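Local coordinates for ureidoglycolate hydrolase (Arabidopsis thaliana, PDB 4PXE), which hydrolyses (S)-ureidoglycolate to glyoxylate, ammonium and carbon dioxide in purine breakdown, working as a manganese-dependent homodimer of the peptidase M20 family, at residues Asn8-Leu13 / Leu420-Ala425; Lys235-Gly240 / Lys299-Ile304. All coordinates share one frame; numbering follows the deposited sequence.

Contact 1: residues Asn8-Leu13 / Leu420-Ala425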
loop_
_atom_site.group_PDB
_atom_site.type_symbol
_atom_site.label_atom_id
_atom_site.label_comp_id
_atom_site.label_asym_id
_atom_site.label_seq_id
_atom_site.Cartn_x
_atom_site.Cartn_y
_atom_site.Cartn_z
ATOM N N ASN A 8 -18.910 54.118 1.316
ATOM C CA ASN A 8 -18.705 53.573 2.651
ATOM C C ASN A 8 -17.580 52.538 2.671
ATOM O O ASN A 8 -16.850 52.384 1.693
ATOM C CB ASN A 8 -20.004 52.956 3.180
ATOM C CG ASN A 8 -20.625 51.960 2.208
ATOM O OD1 ASN A 8 -19.944 51.386 1.355
ATOM N ND2 ASN A 8 -21.929 51.750 2.341
ATOM N N LEU A 9 -17.439 51.833 3.787
ATOM C CA LEU A 9 -16.422 50.792 3.877
ATOM C C LEU A 9 -16.617 49.715 2.804
ATOM O O LEU A 9 -15.676 49.374 2.089
ATOM C CB LEU A 9 -16.413 50.160 5.269
ATOM C CG LEU A 9 -15.373 49.052 5.413
ATOM C CD1 LEU A 9 -13.966 49.600 5.198
ATOM C CD2 LEU A 9 -15.502 48.393 6.771
ATOM N N ALA A 10 -17.840 49.211 2.683
ATOM C CA ALA A 10 -18.152 48.163 1.714
ATOM C C ALA A 10 -17.756 48.529 0.290
ATOM O O ALA A 10 -17.121 47.742 -0.412
ATOM C CB ALA A 10 -19.636 47.792 1.773
ATOM N N SER A 11 -18.117 49.734 -0.138
ATOM C CA SER A 11 -17.843 50.136 -1.510
ATOM C C SER A 11 -16.353 50.368 -1.747
ATOM O O SER A 11 -15.893 50.321 -2.886
ATOM C CB SER A 11 -18.651 51.379 -1.887
ATOM O OG SER A 11 -18.238 52.496 -1.131
ATOM N N SER A 12 -15.600 50.592 -0.673
ATOM C CA SER A 12 -14.164 50.852 -0.780
ATOM C C SER A 12 -13.304 49.586 -0.840
ATOM O O SER A 12 -12.117 49.662 -1.128
ATOM C CB SER A 12 -13.681 51.693 0.397
ATOM O OG SER A 12 -13.540 50.892 1.558
ATOM N N LEU A 13 -13.892 48.429 -0.550
ATOM C CA LEU A 13 -13.117 47.196 -0.491
ATOM C C LEU A 13 -12.676 46.777 -1.889
ATOM O O LEU A 13 -13.507 46.599 -2.780
ATOM C CB LEU A 13 -13.941 46.078 0.159
ATOM C CG LEU A 13 -14.467 46.331 1.573
ATOM C CD1 LEU A 13 -15.227 45.100 2.080
ATOM C CD2 LEU A 13 -13.346 46.711 2.535
ATOM N N LEU A 420 -15.561 38.305 3.896
ATOM C CA LEU A 420 -14.759 38.091 5.095
ATOM C C LEU A 420 -14.274 39.405 5.707
ATOM O O LEU A 420 -14.407 39.613 6.916
ATOM C CB LEU A 420 -13.578 37.177 4.790
ATOM C CG LEU A 420 -12.675 36.869 5.982
ATOM C CD1 LEU A 420 -13.454 36.193 7.106
ATOM C CD2 LEU A 420 -11.500 35.990 5.543
ATOM N N SER A 421 -13.729 40.291 4.873
ATOM C CA SER A 421 -13.267 41.601 5.327
ATOM C C SER A 421 -14.374 42.377 6.027
ATOM O O SER A 421 -14.184 42.934 7.119
ATOM C CB SER A 421 -12.774 42.423 4.140
ATOM O OG SER A 421 -11.620 41.853 3.546
ATOM N N LEU A 422 -15.532 42.433 5.384
ATOM C CA LEU A 422 -16.624 43.257 5.886
ATOM C C LEU A 422 -17.242 42.637 7.134
ATOM O O LEU A 422 -17.628 43.352 8.059
ATOM C CB LEU A 422 -17.670 43.461 4.783
ATOM C CG LEU A 422 -18.787 44.464 5.066
ATOM C CD1 LEU A 422 -18.232 45.811 5.561
ATOM C CD2 LEU A 422 -19.605 44.645 3.808
ATOM N N THR A 423 -17.325 41.312 7.180
ATOM C CA THR A 423 -17.844 40.639 8.369
ATOM C C THR A 423 -16.890 40.804 9.558
ATOM O O THR A 423 -17.336 41.070 10.679
ATOM C CB THR A 423 -18.111 39.132 8.107
ATOM O OG1 THR A 423 -18.980 38.983 6.974
ATOM C CG2 THR A 423 -18.780 38.494 9.317
ATOM N N LEU A 424 -15.586 40.679 9.321
ATOM C CA LEU A 424 -14.579 40.925 10.360
ATOM C C LEU A 424 -14.724 42.337 10.912
ATOM O O LEU A 424 -14.657 42.544 12.126
ATOM C CB LEU A 424 -13.166 40.760 9.795
ATOM C CG LEU A 424 -12.676 39.337 9.525
ATOM C CD1 LEU A 424 -11.374 39.395 8.749
ATOM C CD2 LEU A 424 -12.501 38.555 10.823
ATOM N N ALA A 425 -14.881 43.296 10.006
ATOM C CA ALA A 425 -14.983 44.707 10.368
ATOM C C ALA A 425 -16.212 44.938 11.231
ATOM O O ALA A 425 -16.136 45.606 12.274
ATOM C CB ALA A 425 -15.050 45.561 9.109
#
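Leu422 reaches out from the C-terminal helix and is met by three residues at the start of the modelled chain. Its two methyls part company: CD2 lies 3.7 Å from CB of Ala10, while CD1 lies 3.9 Å from CD2 of Leu9. CG stands opposite the backbone N (chi1 -172°), which carries the branch toward the N-terminal turn although the CB bond does not aim there. Leu9 slides past Leu422 in the reverse direction, and CD2 of Leu9 also comes within 3.7 Å of CB of Ala425. Leu13 completes this packed side, crossing Leu422 at about a right angle with its CD1 4.0 Å from CB of Leu422; Val117 of helix 105-120 also covers it. The solvent side, with Asn8 and Ser11, is built differently: Asn8 OD1 accepts from Ser11 N at 2.9 Å, an Asx motif in the short, weakly bonded turn of helix. Partly exposed Ser12 bonds through OG to Leu9 O and to Ser121 OG, and Ser421 OG, on the buried side, to Val417 O. No hydrogen bond crosses between the segments, so what joins the N-terminal turn to helix 410-429 is apolar contact.

Contact 2: residues Lys235-Gly240 / Lys299-Ile304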
loop_
_atom_site.group_PDB
_atom_site.type_symbol
_atom_site.label_atom_id
_atom_site.label_comp_id
_atom_site.label_asym_id
_atom_site.label_seq_id
_atom_site.Cartn_x
_atom_site.Cartn_y
_atom_site.Cartn_z
ATOM N N LYS A 235 -10.889 2.609 12.249
ATOM C CA LYS A 235 -9.781 1.778 11.782
ATOM C C LYS A 235 -10.114 0.327 12.095
ATOM O O LYS A 235 -10.475 0.002 13.226
ATOM C CB LYS A 235 -8.492 2.132 12.515
ATOM C CG LYS A 235 -7.720 3.293 11.942
ATOM C CD LYS A 235 -6.229 3.136 12.242
ATOM C CE LYS A 235 -5.951 3.152 13.742
ATOM N NZ LYS A 235 -4.494 2.974 14.030
ATOM N N VAL A 236 -9.969 -0.547 11.102
ATOM C CA VAL A 236 -10.306 -1.952 11.261
ATOM C C VAL A 236 -9.181 -2.816 10.725
ATOM O O VAL A 236 -8.627 -2.544 9.654
ATOM C CB VAL A 236 -11.613 -2.295 10.518
ATOM C CG1 VAL A 236 -12.003 -3.747 10.736
ATOM C CG2 VAL A 236 -12.743 -1.367 10.975
ATOM N N GLU A 237 -8.824 -3.848 11.480
ATOM C CA GLU A 237 -7.870 -4.835 10.993
ATOM C C GLU A 237 -8.383 -6.252 11.172
ATOM O O GLU A 237 -9.003 -6.581 12.188
ATOM C CB GLU A 237 -6.502 -4.672 11.665
ATOM C CG GLU A 237 -5.864 -3.319 11.389
ATOM C CD GLU A 237 -4.392 -3.260 11.745
ATOM O OE1 GLU A 237 -3.918 -4.121 12.525
ATOM O OE2 GLU A 237 -3.706 -2.345 11.239
ATOM N N PHE A 238 -8.130 -7.078 10.163
ATOM C CA PHE A 238 -8.408 -8.508 10.224
ATOM C C PHE A 238 -7.086 -9.266 10.155
ATOM O O PHE A 238 -6.170 -8.842 9.449
ATOM C CB PHE A 238 -9.264 -8.948 9.040
ATOM C CG PHE A 238 -10.658 -8.380 9.028
ATOM C CD1 PHE A 238 -11.647 -8.900 9.855
ATOM C CD2 PHE A 238 -10.988 -7.364 8.143
ATOM C CE1 PHE A 238 -12.933 -8.401 9.809
ATOM C CE2 PHE A 238 -12.280 -6.863 8.093
ATOM C CZ PHE A 238 -13.248 -7.381 8.926
ATOM N N GLU A 239 -6.986 -10.378 10.885
ATOM C CA GLU A 239 -5.795 -11.232 10.812
ATOM C C GLU A 239 -6.147 -12.676 10.478
ATOM O O GLU A 239 -7.091 -13.237 11.041
ATOM C CB GLU A 239 -5.009 -11.186 12.132
ATOM C CG GLU A 239 -4.251 -9.883 12.363
ATOM C CD GLU A 239 -3.598 -9.801 13.734
ATOM O OE1 GLU A 239 -3.917 -10.641 14.597
ATOM O OE2 GLU A 239 -2.777 -8.882 13.950
ATOM N N GLY A 240 -5.386 -13.267 9.557
ATOM C CA GLY A 240 -5.525 -14.670 9.200
ATOM C C GLY A 240 -4.162 -15.338 9.171
ATOM O O GLY A 240 -3.168 -14.745 9.574
ATOM N N LYS A 299 -2.909 -10.099 6.952
ATOM C CA LYS A 299 -3.443 -8.937 7.646
ATOM C C LYS A 299 -4.051 -7.990 6.631
ATOM O O LYS A 299 -3.506 -7.795 5.549
ATOM C CB LYS A 299 -2.355 -8.213 8.431
ATOM C CG LYS A 299 -1.797 -8.970 9.615
ATOM C CD LYS A 299 -1.131 -8.019 10.597
ATOM C CE LYS A 299 -0.130 -7.104 9.904
ATOM N NZ LYS A 299 0.527 -6.179 10.876
ATOM N N SER A 300 -5.197 -7.417 6.972
ATOM C CA SER A 300 -5.748 -6.335 6.174
ATOM C C SER A 300 -6.096 -5.182 7.096
ATOM O O SER A 300 -6.404 -5.381 8.268
ATOM C CB SER A 300 -6.969 -6.796 5.385
ATOM O OG SER A 300 -8.009 -7.235 6.245
ATOM N N HIS A 301 -6.033 -3.974 6.551
ATOM C CA HIS A 301 -6.169 -2.746 7.317
ATOM C C HIS A 301 -7.073 -1.827 6.516
ATOM O O HIS A 301 -6.746 -1.481 5.375
ATOM C CB HIS A 301 -4.776 -2.116 7.491
ATOM C CG HIS A 301 -4.784 -0.748 8.104
ATOM N ND1 HIS A 301 -4.595 -0.531 9.454
ATOM C CD2 HIS A 301 -4.928 0.476 7.543
ATOM C CE1 HIS A 301 -4.644 0.768 9.699
ATOM N NE2 HIS A 301 -4.843 1.401 8.556
ATOM N N LEU A 302 -8.212 -1.455 7.100
ATOM C CA LEU A 302 -9.152 -0.529 6.461
ATOM C C LEU A 302 -9.282 0.722 7.291
ATOM O O LEU A 302 -9.274 0.665 8.521
ATOM C CB LEU A 302 -10.558 -1.116 6.371
ATOM C CG LEU A 302 -10.786 -2.441 5.673
ATOM C CD1 LEU A 302 -10.599 -3.555 6.689
ATOM C CD2 LEU A 302 -12.175 -2.485 5.039
ATOM N N GLU A 303 -9.434 1.858 6.619
ATOM C CA GLU A 303 -9.809 3.084 7.308
ATOM C C GLU A 303 -11.069 3.605 6.644
ATOM O O GLU A 303 -11.128 3.768 5.418
ATOM C CB GLU A 303 -8.667 4.104 7.297
ATOM C CG GLU A 303 -7.401 3.503 7.865
ATOM C CD GLU A 303 -6.298 4.508 8.114
ATOM O OE1 GLU A 303 -6.582 5.720 8.229
ATOM O OE2 GLU A 303 -5.133 4.074 8.204
ATOM N N ILE A 304 -12.081 3.838 7.475
ATOM C CA ILE A 304 -13.442 4.080 7.032
ATOM C C ILE A 304 -13.899 5.446 7.512
ATOM O O ILE A 304 -13.721 5.783 8.679
ATOM C CB ILE A 304 -14.383 3.012 7.621
ATOM C CG1 ILE A 304 -13.916 1.607 7.204
ATOM C CG2 ILE A 304 -15.821 3.252 7.181
ATOM C CD1 ILE A 304 -14.638 0.457 7.928
HETATM O O HOH W 1 -0.947 -4.266 12.898
#
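The imidazole of His301 is held at its edge by two carboxylates, one on each nitrogen. ND1 donates to Glu237 OE2 across the strands at 2.7 Å, and NE2 donates to Glu303 OE2 within its own strand, also at 2.7 Å and nearly straight (177°). Both oxygens use their anti lone pairs and lie close to the ring plane, which fixes the ring's rotation; with both nitrogens donating, the two acids probably favour a protonated imidazole. The Glu237 carboxylate is turned 73° from the ring, and Lys235 CD approaches the ring obliquely, 3.8 Å from CE1. The Phe238 ring meets Ser300 OG at its edge, 3.5 Å from CD2, and that hydroxyl is bonded to Ala256 O. Between these two sets of groups two antiparallel strands of the dimerization region run side by side, with Val236-Leu302 and Phe238-Ser300 as hydrogen-bonded pairs; Leu302 N to Val236 O measures 2.8 Å. Val236, Phe238, Ser300 and Leu302 share the face covered by helix 256-272, where Leu302 CD1 packs 4.0 Å from Phe238 CE2. On the other, polar face a water accepts from Lys299 NZ and donates to Glu237 OE1 at 3.0 Å, while Glu303 also packs on Ile293 of the second subunit.

In the fold
From the N terminus, the chain opens with residues 8-13, the first half of contact 1, and passes the manganese ligands His92 and Asp103, helix 105-120, then Glu138 and His208 before strand 222-239 leads into the dimerization region. Contact 2 closes a loop of 58 residues there, after helix 256-272 and strand 280-289, when 299-304 pairs with 235-240. The chain continues through helix 352-364 and the last manganese ligand, His402, to helix 410-429, where contact 1 closes a loop of 406 residues, with contact 2 nested inside. Their centres lie 51 Å apart: contact 1 joins the N-terminal turn to the C-terminal helix, away from the metal site; contact 2 pairs two strands within the dimerization region.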